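Long-range contacts in muscarinic toxin-like protein 3 homolog (Ophiophagus hannah, PDB 3HH7), which probably blocks nicotinic acetylcholine receptors as a homodimeric three-finger neurotoxin of king cobra venom: residues Thr1-His6 with Glu15-Ser20; His6-Pro11 with Glu34-Arg39; Gly21-Lys26 with Cys57-Lys62; Ser28-Arg33 with Asn51-Tyr56. All coordinates share one frame; numbering follows the deposited sequence.

Interaction 1: Thr1-His6 with Glu15-Ser20; sequences TKCYNH and EICPDS
C3 on strand 2-4 and C17 just past strand 14-16 bring their sulfurs together. C3 SG and C17 SG lie 3.4 Å apart but are not bonded to one another. Each has its own disulfide: C3 with C24, and C17 with C41. T1 packs on the same sulfur of C17. Its methyl is the branch that touches, with T1 CG2 3.7 Å from C17 SG, while T1 OG1 is hydrogen-bonded to the backbone O of Y22. On the face that carries C3, the chain of E15 crosses N5 at a slant, and the amide and carboxylate planes are 41° apart. E15 CG sits between its backbone N and carbonyl carbon (chi1 65°), and the chain then runs straight to the carboxylate. There E15 OE2 bonds the backbone N of C41. K2 and I16 rise from the other face as a non-hydrogen-bonded pair.

Three backbone bonds hold the antiparallel register: C3 N to E15 O, E15 N to C3 O, and C17 N to T1 O at 2.9 Å. The chemistry implies a hairpin held by backbone bonds within, while two disulfides and the bond from C41 N to E15 OE2 tie it to strands 23-31 and 34-42.

Interaction 2: His6-Pro11 with Glu34-Arg39; sequences HQSTTP and EGRIER
The guanidinium of R39 lies flat on the imidazole of H6, with the planes 7° apart and the centres 3.9 Å apart. The R39 chain, straight from CG to NE, carries the guanidinium to H6 O and S8 O. R39 NH1 serves both of these backbone carbonyls. It gives one bond to H6 O at 2.9 Å, approaching from above that carbonyl plane, and one to S8 O at 3.1 Å. Both oxygens lie close to the guanidinium plane. A water bridges R39 NH2 and S8 O, so S8 O takes a second donor. On the guanidinium face opposite H6 lies I37 CG2.

S8 also pairs with the strand directly. S8 N donates to I37 O at 2.8 Å, and I37 N donates to S8 OG at 3.2 Å along a nearly straight line (170°). The serine hydroxyl thus stands in for a backbone carbonyl. Its rotation, with OG anti to the carbonyl carbon (chi1 -55°), points OG at I37 N. Within the bend, a type II' turn from Q7 to T10, Q7 O accepts from both T10 N and T10 OG1.

No acidic side chain of the two segments meets the R39 guanidinium. R39 NE is bonded to Q65 O, part of the C-terminal carboxylate, which probably offsets the charge. R39 thus joins the turn and the S8-I37 bonds in tying the loop to strand 34-42 and to the C terminus.

Interaction 3: Gly21-Lys26 with Cys57-Lys62; sequences GYFCYK and CCRRDK
A beta ladder here carries three half-cystines, and none of them is joined to another within the contact. C24 is bonded to C3, C57 to C45 and C58 to C63. C24 and C58 form a hydrogen-bonded antiparallel pair. C24 N reaches C58 O at 2.8 Å, and C58 N returns to C24 O at 2.9 Å. C24 CB lies 4.1 Å from C58 SG on one face of the ladder.

Y25 and C57 project from the other face. C57 SG comes 4.0 Å from Y25 CB and also stands at the edge of the F23 ring, a sulfur-aromatic contact with 5.5 Å to the centroid. F23 CE2 touches C57 CB at 3.9 Å. At the other end of the ring, F23 CD1 meets R59 NH1 at 3.8 Å, with ring and guanidinium planes 74° apart. R59 NE and NH2 bond G52 O and T49 O of the second subunit. Where the strands part, a water donates to Y22 O and R59 O.

C57 and C58 also pair with a strand of the second subunit, so the sheet continues across the dimer. A disulfide-rich core from which three beta-stranded loops extend is the hallmark of the three-finger toxin fold.

Interaction 4: Ser28-Arg33 with Asn51-Tyr56; sequences SWIDGR and NGKYVY
S28 lays its CB over one face of the Y54 ring. S28 CB is 3.6 Å from the centroid, a CH-pi contact displaced toward the rim. Beside it, the tip of I30 meets the chain of K53 at about a right angle, with I30 CD1 3.7 Å from K53 CE. W29 leaves from the other face, and W29 CB touches G52 CA at 3.7 Å.

The backbone sets these positions. S28 O accepts from two donors, K53 N at 2.7 Å and Y54 N at 3.2 Å. K53 and Y54 thus both face S28, which is a classic beta bulge. S28 N returns a bond to Y54 O at 2.9 Å. Past the bulge the register is shifted by one, and I30 N bonds N51 O at 2.9 Å.

A water forms the next shell. It gathers S28 OG, W29 O and K53 NZ, accepting from the lysine and donating to the carbonyl. S28 OG lies anti to its backbone N (chi1 169°), which turns the hydroxyl to the K53 side.

The two segments belong to strands 23-31 and 52-58, and 23-31 is the central strand of the three-stranded sheet. R36 N of strand 34-42 bonds W29 O, and W29 packs on E38. On the far edge, Y54, V55 and Y56 pair antiparallel with a strand of the second subunit.

Overall arrangement
From the N terminus, interaction 1 closes the first hairpin, strands 2-4 and 14-16. Interaction 2 starts in the loop of that hairpin, shares H6 with interaction 1 and crosses it along the chain. It ties the first finger to strand 34-42. Interaction 3 follows interaction 1 in series and joins strand 23-31 to 52-58 near the disulfide end. The C3-C24 disulfide links interactions 1 and 3. Interaction 4 is enclosed by interaction 3 and pairs the same two strands farther out, with centres about 19 Å apart. Interaction 2 also crosses interactions 3 and 4, since 34-39 lies between their segments; strand 34-42 is the other neighbour of 23-31. Interactions 3 and 4 border the second subunit.

Interaction 1: Thr1-His6 with Glu15-Ser20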
loop_
_atom_site.group_PDB
_atom_site.type_symbol
_atom_site.label_atom_id
_atom_site.label_comp_id
_atom_site.label_asym_id
_atom_site.label_seq_id
_atom_site.Cartn_x
_atom_site.Cartn_y
_atom_site.Cartn_z
ATOM N N THR A 1 17.490 2.548 -5.151
ATOM C CA THR A 1 16.334 2.772 -4.226
ATOM C C THR A 1 16.808 3.028 -2.798
ATOM O O THR A 1 17.566 2.242 -2.243
ATOM C CB THR A 1 15.381 1.559 -4.236
ATOM O OG1 THR A 1 15.082 1.202 -5.588
ATOM C CG2 THR A 1 14.092 1.886 -3.518
ATOM N N LYS A 2 16.353 4.137 -2.224
ATOM C CA LYS A 2 16.595 4.488 -0.823
ATOM C C LYS A 2 15.245 4.635 -0.125
ATOM O O LYS A 2 14.373 5.401 -0.566
ATOM C CB LYS A 2 17.399 5.798 -0.723
ATOM C CG LYS A 2 17.485 6.415 0.672
ATOM C CD LYS A 2 18.526 7.537 0.722
ATOM C CE LYS A 2 18.223 8.634 -0.277
ATOM N NZ LYS A 2 19.168 9.790 -0.135
ATOM N N CYS A 3 15.068 3.878 0.957
ATOM C CA CYS A 3 13.804 3.847 1.675
ATOM C C CYS A 3 14.019 4.238 3.118
ATOM O O CYS A 3 15.060 3.929 3.698
ATOM C CB CYS A 3 13.257 2.420 1.674
ATOM S SG CYS A 3 12.962 1.723 0.062
ATOM N N TYR A 4 13.008 4.856 3.724
ATOM C CA TYR A 4 12.993 4.953 5.177
ATOM C C TYR A 4 12.932 3.554 5.778
ATOM O O TYR A 4 12.307 2.655 5.204
ATOM C CB TYR A 4 11.797 5.757 5.662
ATOM C CG TYR A 4 11.899 7.226 5.351
ATOM C CD1 TYR A 4 12.762 8.046 6.072
ATOM C CD2 TYR A 4 11.135 7.794 4.338
ATOM C CE1 TYR A 4 12.854 9.407 5.791
ATOM C CE2 TYR A 4 11.233 9.141 4.045
ATOM C CZ TYR A 4 12.093 9.939 4.776
ATOM O OH TYR A 4 12.167 11.284 4.480
ATOM N N ASN A 5 13.580 3.365 6.926
ATOM C CA ASN A 5 13.487 2.075 7.610
ATOM C C ASN A 5 13.271 2.159 9.109
ATOM O O ASN A 5 13.347 1.142 9.808
ATOM C CB ASN A 5 14.683 1.170 7.260
ATOM C CG ASN A 5 15.991 1.675 7.829
ATOM O OD1 ASN A 5 16.126 2.855 8.140
ATOM N ND2 ASN A 5 16.973 0.782 7.954
ATOM N N HIS A 6 12.975 3.362 9.594
ATOM C CA HIS A 6 12.720 3.553 11.020
ATOM C C HIS A 6 11.352 3.019 11.433
ATOM O O HIS A 6 10.383 3.063 10.664
ATOM C CB HIS A 6 12.886 5.023 11.429
ATOM C CG HIS A 6 11.955 5.960 10.737
ATOM N ND1 HIS A 6 12.019 6.198 9.379
ATOM C CD2 HIS A 6 10.965 6.752 11.214
ATOM C CE1 HIS A 6 11.085 7.071 9.048
ATOM N NE2 HIS A 6 10.437 7.429 10.142
ATOM N N GLU A 15 17.810 3.313 4.465
ATOM C CA GLU A 15 18.685 2.267 3.990
ATOM C C GLU A 15 18.642 2.259 2.480
ATOM O O GLU A 15 17.631 2.636 1.868
ATOM C CB GLU A 15 18.280 0.906 4.544
ATOM C CG GLU A 15 16.928 0.424 4.078
ATOM C CD GLU A 15 16.516 -0.902 4.698
ATOM O OE1 GLU A 15 17.361 -1.558 5.349
ATOM O OE2 GLU A 15 15.337 -1.276 4.533
ATOM N N ILE A 16 19.752 1.843 1.883
ATOM C CA ILE A 16 19.832 1.681 0.452
ATOM C C ILE A 16 19.515 0.219 0.152
ATOM O O ILE A 16 20.145 -0.686 0.693
ATOM C CB ILE A 16 21.238 2.078 -0.079
ATOM C CG1 ILE A 16 21.545 3.539 0.309
ATOM C CG2 ILE A 16 21.321 1.802 -1.582
ATOM C CD1 ILE A 16 22.944 4.064 -0.081
ATOM N N CYS A 17 18.528 -0.015 -0.707
ATOM C CA CYS A 17 18.103 -1.381 -1.012
ATOM C C CYS A 17 19.167 -2.132 -1.827
ATOM O O CYS A 17 19.906 -1.501 -2.585
ATOM C CB CYS A 17 16.767 -1.379 -1.743
ATOM S SG CYS A 17 15.456 -0.393 -0.942
ATOM N N PRO A 18 19.263 -3.469 -1.641
ATOM C CA PRO A 18 20.313 -4.298 -2.264
ATOM C C PRO A 18 20.279 -4.443 -3.788
ATOM O O PRO A 18 21.323 -4.313 -4.443
ATOM C CB PRO A 18 20.100 -5.681 -1.620
ATOM C CG PRO A 18 19.312 -5.430 -0.390
ATOM C CD PRO A 18 18.408 -4.284 -0.758
ATOM N N ASP A 19 19.106 -4.736 -4.341
ATOM C CA ASP A 19 18.991 -5.180 -5.732
ATOM C C ASP A 19 17.933 -4.345 -6.448
ATOM O O ASP A 19 17.173 -3.619 -5.806
ATOM C CB ASP A 19 18.611 -6.668 -5.768
ATOM C CG ASP A 19 19.303 -7.436 -6.877
ATOM O OD1 ASP A 19 20.544 -7.313 -7.020
ATOM O OD2 ASP A 19 18.604 -8.193 -7.591
ATOM N N SER A 20 17.868 -4.476 -7.768
ATOM C CA SER A 20 17.005 -3.629 -8.591
ATOM C C SER A 20 15.516 -3.927 -8.416
ATOM O O SER A 20 14.666 -3.046 -8.613
ATOM C CB SER A 20 17.417 -3.678 -10.072
ATOM O OG SER A 20 18.104 -4.877 -10.402
#

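Interaction 2: His6-Pro11 with Glu34-Arg39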
loop_
_atom_site.group_PDB
_atom_site.type_symbol
_atom_site.label_atom_id
_atom_site.label_comp_id
_atom_site.label_asym_id
_atom_site.label_seq_id
_atom_site.Cartn_x
_atom_site.Cartn_y
_atom_site.Cartn_z
ATOM N N HIS A 6 12.975 3.362 9.594
ATOM C CA HIS A 6 12.720 3.553 11.020
ATOM C C HIS A 6 11.352 3.019 11.433
ATOM O O HIS A 6 10.383 3.063 10.664
ATOM C CB HIS A 6 12.886 5.023 11.429
ATOM C CG HIS A 6 11.955 5.960 10.737
ATOM N ND1 HIS A 6 12.019 6.198 9.379
ATOM C CD2 HIS A 6 10.965 6.752 11.214
ATOM C CE1 HIS A 6 11.085 7.071 9.048
ATOM N NE2 HIS A 6 10.437 7.429 10.142
ATOM N N GLN A 7 11.298 2.488 12.650
ATOM C CA GLN A 7 10.064 1.976 13.226
ATOM C C GLN A 7 9.237 3.058 13.895
ATOM O O GLN A 7 9.760 3.881 14.646
ATOM C CB GLN A 7 10.367 0.999 14.373
ATOM C CG GLN A 7 11.146 -0.235 13.992
ATOM C CD GLN A 7 11.910 -0.780 15.173
ATOM O OE1 GLN A 7 12.862 -0.160 15.643
ATOM N NE2 GLN A 7 11.493 -1.934 15.672
ATOM N N SER A 8 7.928 2.993 13.674
ATOM C CA SER A 8 6.968 3.822 14.389
ATOM C C SER A 8 7.396 5.278 14.465
ATOM O O SER A 8 7.565 5.938 13.439
ATOM C CB SER A 8 6.735 3.272 15.799
ATOM O OG SER A 8 6.329 1.915 15.755
ATOM N N THR A 9 7.565 5.782 15.683
ATOM C CA THR A 9 7.894 7.209 15.856
ATOM C C THR A 9 9.367 7.499 16.192
ATOM O O THR A 9 9.715 8.605 16.610
ATOM C CB THR A 9 6.998 7.884 16.932
ATOM O OG1 THR A 9 7.216 7.248 18.198
ATOM C CG2 THR A 9 5.523 7.791 16.544
ATOM N N THR A 10 10.232 6.514 15.988
ATOM C CA THR A 10 11.671 6.675 16.247
ATOM C C THR A 10 12.256 7.675 15.242
ATOM O O THR A 10 11.601 7.995 14.246
ATOM C CB THR A 10 12.398 5.320 16.165
ATOM O OG1 THR A 10 12.348 4.820 14.823
ATOM C CG2 THR A 10 11.746 4.302 17.100
ATOM N N PRO A 11 13.463 8.210 15.516
ATOM C CA PRO A 11 14.070 9.153 14.563
ATOM C C PRO A 11 14.234 8.559 13.164
ATOM O O PRO A 11 14.593 7.393 13.036
ATOM C CB PRO A 11 15.445 9.425 15.176
ATOM C CG PRO A 11 15.255 9.196 16.629
ATOM C CD PRO A 11 14.301 8.035 16.718
ATOM N N GLU A 34 -1.812 -1.229 20.786
ATOM C CA GLU A 34 -0.688 -0.341 20.493
ATOM C C GLU A 34 -0.387 -0.268 19.005
ATOM O O GLU A 34 -0.128 -1.289 18.371
ATOM C CB GLU A 34 0.540 -0.860 21.239
ATOM C CG GLU A 34 1.790 -0.059 21.051
ATOM C CD GLU A 34 2.939 -0.607 21.889
ATOM O OE1 GLU A 34 2.814 -1.729 22.420
ATOM O OE2 GLU A 34 3.950 0.110 22.000
ATOM N N GLY A 35 -0.408 0.943 18.457
ATOM C CA GLY A 35 -0.098 1.134 17.049
ATOM C C GLY A 35 1.390 1.024 16.798
ATOM O O GLY A 35 2.209 1.553 17.571
ATOM N N ARG A 36 1.747 0.333 15.719
ATOM C CA ARG A 36 3.142 0.222 15.332
ATOM C C ARG A 36 3.284 0.393 13.843
ATOM O O ARG A 36 2.345 0.100 13.095
ATOM C CB ARG A 36 3.701 -1.109 15.784
ATOM C CG ARG A 36 3.714 -1.213 17.303
ATOM C CD ARG A 36 4.381 -2.458 17.753
ATOM N NE ARG A 36 5.822 -2.392 17.600
ATOM C CZ ARG A 36 6.606 -3.463 17.510
ATOM N NH1 ARG A 36 6.083 -4.688 17.538
ATOM N NH2 ARG A 36 7.914 -3.309 17.383
ATOM N N ILE A 37 4.437 0.908 13.425
ATOM C CA ILE A 37 4.733 1.114 12.009
ATOM C C ILE A 37 6.077 0.487 11.709
ATOM O O ILE A 37 7.026 0.659 12.473
ATOM C CB ILE A 37 4.737 2.619 11.587
ATOM C CG1 ILE A 37 3.381 3.265 11.870
ATOM C CG2 ILE A 37 5.010 2.768 10.082
ATOM C CD1 ILE A 37 3.365 4.757 11.596
ATOM N N GLU A 38 6.126 -0.293 10.634
ATOM C CA GLU A 38 7.381 -0.811 10.105
ATOM C C GLU A 38 7.630 -0.204 8.729
ATOM O O GLU A 38 6.692 -0.050 7.931
ATOM C CB GLU A 38 7.302 -2.324 9.996
ATOM C CG GLU A 38 8.605 -3.032 9.662
ATOM C CD GLU A 38 8.426 -4.537 9.657
ATOM O OE1 GLU A 38 8.262 -5.116 10.752
ATOM O OE2 GLU A 38 8.421 -5.144 8.565
ATOM N N ARG A 39 8.887 0.149 8.450
ATOM C CA ARG A 39 9.268 0.706 7.159
ATOM C C ARG A 39 10.531 0.031 6.657
ATOM O O ARG A 39 11.402 -0.352 7.442
ATOM C CB ARG A 39 9.583 2.189 7.303
ATOM C CG ARG A 39 8.433 3.043 7.786
ATOM C CD ARG A 39 8.918 4.470 7.875
ATOM N NE ARG A 39 7.906 5.425 8.330
ATOM C CZ ARG A 39 7.590 5.662 9.603
ATOM N NH1 ARG A 39 8.161 4.973 10.598
ATOM N NH2 ARG A 39 6.674 6.575 9.883
HETATM O O HOH W 1 5.335 7.877 12.184
#

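Interaction 3: Gly21-Lys26 with Cys57-Lys62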
loop_
_atom_site.group_PDB
_atom_site.type_symbol
_atom_site.label_atom_id
_atom_site.label_comp_id
_atom_site.label_asym_id
_atom_site.label_seq_id
_atom_site.Cartn_x
_atom_site.Cartn_y
_atom_site.Cartn_z
ATOM N N GLY A 21 15.208 -5.161 -8.028
ATOM C CA GLY A 21 13.832 -5.580 -7.798
ATOM C C GLY A 21 13.341 -5.182 -6.423
ATOM O O GLY A 21 12.534 -5.899 -5.821
ATOM N N TYR A 22 13.820 -4.034 -5.935
ATOM C CA TYR A 22 13.437 -3.524 -4.619
ATOM C C TYR A 22 12.705 -2.209 -4.655
ATOM O O TYR A 22 13.023 -1.300 -5.422
ATOM C CB TYR A 22 14.660 -3.360 -3.718
ATOM C CG TYR A 22 15.139 -4.643 -3.115
ATOM C CD1 TYR A 22 14.798 -4.994 -1.810
ATOM C CD2 TYR A 22 15.930 -5.520 -3.851
ATOM C CE1 TYR A 22 15.235 -6.178 -1.251
ATOM C CE2 TYR A 22 16.374 -6.710 -3.300
ATOM C CZ TYR A 22 16.028 -7.033 -2.006
ATOM O OH TYR A 22 16.473 -8.211 -1.471
ATOM N N PHE A 23 11.729 -2.112 -3.767
ATOM C CA PHE A 23 10.977 -0.888 -3.556
ATOM C C PHE A 23 10.804 -0.693 -2.056
ATOM O O PHE A 23 11.372 -1.450 -1.256
ATOM C CB PHE A 23 9.637 -0.950 -4.296
ATOM C CG PHE A 23 8.889 -2.258 -4.122
ATOM C CD1 PHE A 23 9.110 -3.328 -4.993
ATOM C CD2 PHE A 23 7.929 -2.400 -3.124
ATOM C CE1 PHE A 23 8.402 -4.512 -4.863
ATOM C CE2 PHE A 23 7.224 -3.593 -2.987
ATOM C CZ PHE A 23 7.462 -4.651 -3.858
ATOM N N CYS A 24 10.057 0.334 -1.678
ATOM C CA CYS A 24 9.861 0.654 -0.262
ATOM C C CYS A 24 8.491 0.229 0.227
ATOM O O CYS A 24 7.516 0.163 -0.549
ATOM C CB CYS A 24 9.992 2.159 -0.036
ATOM S SG CYS A 24 11.498 2.893 -0.700
ATOM N N TYR A 25 8.396 -0.018 1.528
ATOM C CA TYR A 25 7.084 -0.206 2.135
ATOM C C TYR A 25 6.952 0.514 3.468
ATOM O O TYR A 25 7.947 0.816 4.158
ATOM C CB TYR A 25 6.750 -1.691 2.320
ATOM C CG TYR A 25 7.503 -2.343 3.460
ATOM C CD1 TYR A 25 6.902 -2.500 4.705
ATOM C CD2 TYR A 25 8.815 -2.781 3.290
ATOM C CE1 TYR A 25 7.593 -3.091 5.764
ATOM C CE2 TYR A 25 9.525 -3.368 4.327
ATOM C CZ TYR A 25 8.914 -3.522 5.561
ATOM O OH TYR A 25 9.648 -4.103 6.579
ATOM N N LYS A 26 5.701 0.753 3.815
ATOM C CA LYS A 26 5.296 1.227 5.126
ATOM C C LYS A 26 4.080 0.398 5.535
ATOM O O LYS A 26 3.111 0.303 4.796
ATOM C CB LYS A 26 4.945 2.719 5.091
ATOM C CG LYS A 26 4.609 3.313 6.430
ATOM C CD LYS A 26 4.267 4.770 6.266
ATOM C CE LYS A 26 4.188 5.459 7.601
ATOM N NZ LYS A 26 3.654 6.854 7.406
ATOM N N CYS A 57 3.149 0.447 -0.548
ATOM C CA CYS A 57 4.341 0.019 -1.274
ATOM C C CYS A 57 4.564 0.993 -2.408
ATOM O O CYS A 57 3.644 1.272 -3.156
ATOM C CB CYS A 57 4.186 -1.413 -1.819
ATOM S SG CYS A 57 4.031 -2.609 -0.486
ATOM N N CYS A 58 5.781 1.513 -2.516
ATOM C CA CYS A 58 6.057 2.606 -3.429
ATOM C C CYS A 58 7.509 2.552 -3.889
ATOM O O CYS A 58 8.369 1.968 -3.213
ATOM C CB CYS A 58 5.711 3.932 -2.748
ATOM S SG CYS A 58 6.626 4.239 -1.220
ATOM N N ARG A 59 7.774 3.154 -5.052
ATOM C CA ARG A 59 9.091 3.039 -5.691
ATOM C C ARG A 59 10.048 4.227 -5.525
ATOM O O ARG A 59 11.260 4.035 -5.567
ATOM C CB ARG A 59 8.936 2.738 -7.186
ATOM C CG ARG A 59 8.340 1.394 -7.465
ATOM C CD ARG A 59 8.635 0.969 -8.878
ATOM N NE ARG A 59 8.031 -0.332 -9.125
ATOM C CZ ARG A 59 8.611 -1.494 -8.841
ATOM N NH1 ARG A 59 9.824 -1.533 -8.306
ATOM N NH2 ARG A 59 7.963 -2.627 -9.094
ATOM N N ARG A 60 9.526 5.432 -5.348
ATOM C CA ARG A 60 10.413 6.605 -5.362
ATOM C C ARG A 60 11.244 6.677 -4.074
ATOM O O ARG A 60 10.799 6.231 -3.016
ATOM C CB ARG A 60 9.604 7.881 -5.575
ATOM C CG ARG A 60 8.798 7.882 -6.882
ATOM C CD ARG A 60 9.675 7.939 -8.141
ATOM N NE ARG A 60 10.473 9.162 -8.171
ATOM C CZ ARG A 60 10.011 10.337 -8.595
ATOM N NH1 ARG A 60 8.760 10.453 -9.032
ATOM N NH2 ARG A 60 10.797 11.407 -8.554
ATOM N N ASP A 61 12.459 7.214 -4.163
ATOM C CA ASP A 61 13.285 7.379 -2.976
ATOM C C ASP A 61 12.545 8.159 -1.900
ATOM O O ASP A 61 11.933 9.187 -2.187
ATOM C CB ASP A 61 14.586 8.098 -3.323
ATOM C CG ASP A 61 15.635 7.166 -3.893
ATOM O OD1 ASP A 61 15.302 6.014 -4.248
ATOM O OD2 ASP A 61 16.787 7.611 -3.997
ATOM N N LYS A 62 12.587 7.641 -0.666
ATOM C CA LYS A 62 11.943 8.284 0.481
ATOM C C LYS A 62 10.432 8.417 0.328
ATOM O O LYS A 62 9.812 9.297 0.907
ATOM C CB LYS A 62 12.599 9.642 0.788
ATOM C CG LYS A 62 13.998 9.490 1.346
ATOM C CD LYS A 62 14.576 10.845 1.733
ATOM C CE LYS A 62 15.790 10.666 2.630
ATOM N NZ LYS A 62 15.394 10.310 4.017
HETATM O O HOH W 2 12.008 1.331 -6.260
#

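Interaction 4: Ser28-Arg33 with Asn51-Tyr56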
loop_
_atom_site.group_PDB
_atom_site.type_symbol
_atom_site.label_atom_id
_atom_site.label_comp_id
_atom_site.label_asym_id
_atom_site.label_seq_id
_atom_site.Cartn_x
_atom_site.Cartn_y
_atom_site.Cartn_z
ATOM N N SER A 28 1.422 -0.311 8.784
ATOM C CA SER A 28 0.889 0.165 10.058
ATOM C C SER A 28 -0.079 -0.877 10.586
ATOM O O SER A 28 -0.999 -1.294 9.864
ATOM C CB SER A 28 0.156 1.493 9.855
ATOM O OG SER A 28 -0.581 1.841 11.004
ATOM N N TRP A 29 0.124 -1.324 11.819
ATOM C CA TRP A 29 -0.781 -2.310 12.404
ATOM C C TRP A 29 -1.001 -2.064 13.902
ATOM O O TRP A 29 -0.388 -1.173 14.504
ATOM C CB TRP A 29 -0.283 -3.738 12.146
ATOM C CG TRP A 29 0.897 -4.132 12.987
ATOM C CD1 TRP A 29 0.874 -4.889 14.128
ATOM C CD2 TRP A 29 2.275 -3.823 12.741
ATOM N NE1 TRP A 29 2.147 -5.046 14.619
ATOM C CE2 TRP A 29 3.027 -4.408 13.791
ATOM C CE3 TRP A 29 2.948 -3.100 11.750
ATOM C CZ2 TRP A 29 4.420 -4.289 13.877
ATOM C CZ3 TRP A 29 4.340 -2.983 11.835
ATOM C CH2 TRP A 29 5.056 -3.577 12.893
ATOM N N ILE A 30 -1.919 -2.816 14.488
ATOM C CA ILE A 30 -2.184 -2.708 15.923
ATOM C C ILE A 30 -1.767 -4.011 16.578
ATOM O O ILE A 30 -2.207 -5.082 16.154
ATOM C CB ILE A 30 -3.692 -2.433 16.203
ATOM C CG1 ILE A 30 -4.137 -1.112 15.576
ATOM C CG2 ILE A 30 -3.985 -2.450 17.713
ATOM C CD1 ILE A 30 -5.603 -1.114 15.127
ATOM N N ASP A 31 -0.897 -3.907 17.585
ATOM C CA ASP A 31 -0.502 -5.035 18.426
ATOM C C ASP A 31 -1.220 -4.898 19.765
ATOM O O ASP A 31 -0.803 -4.102 20.619
ATOM C CB ASP A 31 1.014 -5.029 18.627
ATOM C CG ASP A 31 1.502 -6.187 19.505
ATOM O OD1 ASP A 31 0.693 -7.065 19.885
ATOM O OD2 ASP A 31 2.708 -6.211 19.806
ATOM N N GLY A 32 -2.303 -5.650 19.946
ATOM C CA GLY A 32 -3.163 -5.476 21.130
ATOM C C GLY A 32 -3.978 -4.196 20.996
ATOM O O GLY A 32 -5.024 -4.188 20.337
ATOM N N ARG A 33 -3.496 -3.111 21.615
ATOM C CA ARG A 33 -4.085 -1.770 21.465
ATOM C C ARG A 33 -3.051 -0.772 20.942
ATOM O O ARG A 33 -3.372 0.383 20.670
ATOM C CB ARG A 33 -4.668 -1.272 22.798
ATOM C CG ARG A 33 -5.858 -2.083 23.286
ATOM C CD ARG A 33 -6.141 -1.893 24.784
ATOM N NE ARG A 33 -6.628 -0.558 25.124
ATOM C CZ ARG A 33 -5.947 0.366 25.794
ATOM N NH1 ARG A 33 -4.708 0.142 26.209
ATOM N NH2 ARG A 33 -6.512 1.533 26.042
ATOM N N ASN A 51 -4.891 -7.607 11.671
ATOM C CA ASN A 51 -4.614 -6.537 12.628
ATOM C C ASN A 51 -3.958 -5.303 11.991
ATOM O O ASN A 51 -3.688 -4.313 12.664
ATOM C CB ASN A 51 -3.835 -7.082 13.825
ATOM C CG ASN A 51 -4.544 -8.272 14.482
ATOM O OD1 ASN A 51 -5.783 -8.297 14.609
ATOM N ND2 ASN A 51 -3.766 -9.274 14.879
ATOM N N GLY A 52 -3.755 -5.361 10.679
ATOM C CA GLY A 52 -3.172 -4.228 9.959
ATOM C C GLY A 52 -4.155 -3.097 9.740
ATOM O O GLY A 52 -5.363 -3.336 9.602
ATOM N N LYS A 53 -3.638 -1.868 9.747
ATOM C CA LYS A 53 -4.393 -0.664 9.367
ATOM C C LYS A 53 -4.190 -0.396 7.874
ATOM O O LYS A 53 -5.152 -0.211 7.118
ATOM C CB LYS A 53 -3.964 0.548 10.199
ATOM C CG LYS A 53 -4.425 0.502 11.667
ATOM C CD LYS A 53 -4.734 1.918 12.170
ATOM C CE LYS A 53 -4.572 2.112 13.691
ATOM N NZ LYS A 53 -3.202 2.620 14.126
ATOM N N TYR A 54 -2.930 -0.379 7.445
ATOM C CA TYR A 54 -2.625 -0.229 6.030
ATOM C C TYR A 54 -1.256 -0.771 5.705
ATOM O O TYR A 54 -0.415 -0.957 6.594
ATOM C CB TYR A 54 -2.755 1.254 5.573
ATOM C CG TYR A 54 -1.729 2.189 6.169
ATOM C CD1 TYR A 54 -0.426 2.229 5.682
ATOM C CD2 TYR A 54 -2.074 3.047 7.206
ATOM C CE1 TYR A 54 0.539 3.084 6.233
ATOM C CE2 TYR A 54 -1.135 3.921 7.754
ATOM C CZ TYR A 54 0.165 3.932 7.261
ATOM O OH TYR A 54 1.105 4.771 7.824
ATOM N N VAL A 55 -1.070 -1.053 4.416
ATOM C CA VAL A 55 0.229 -1.329 3.838
ATOM C C VAL A 55 0.360 -0.408 2.620
ATOM O O VAL A 55 -0.583 -0.264 1.828
ATOM C CB VAL A 55 0.365 -2.801 3.364
ATOM C CG1 VAL A 55 1.647 -2.989 2.549
ATOM C CG2 VAL A 55 0.429 -3.743 4.554
ATOM N N TYR A 56 1.524 0.218 2.486
ATOM C CA TYR A 56 1.807 1.082 1.357
ATOM C C TYR A 56 3.137 0.694 0.761
ATOM O O TYR A 56 4.137 0.600 1.493
ATOM C CB TYR A 56 1.842 2.547 1.818
ATOM C CG TYR A 56 2.129 3.547 0.717
ATOM C CD1 TYR A 56 1.333 3.611 -0.430
ATOM C CD2 TYR A 56 3.179 4.437 0.842
ATOM C CE1 TYR A 56 1.594 4.545 -1.445
ATOM C CE2 TYR A 56 3.451 5.367 -0.149
ATOM C CZ TYR A 56 2.653 5.427 -1.277
ATOM O OH TYR A 56 2.952 6.372 -2.246
HETATM O O HOH W 3 -0.559 1.700 13.704
#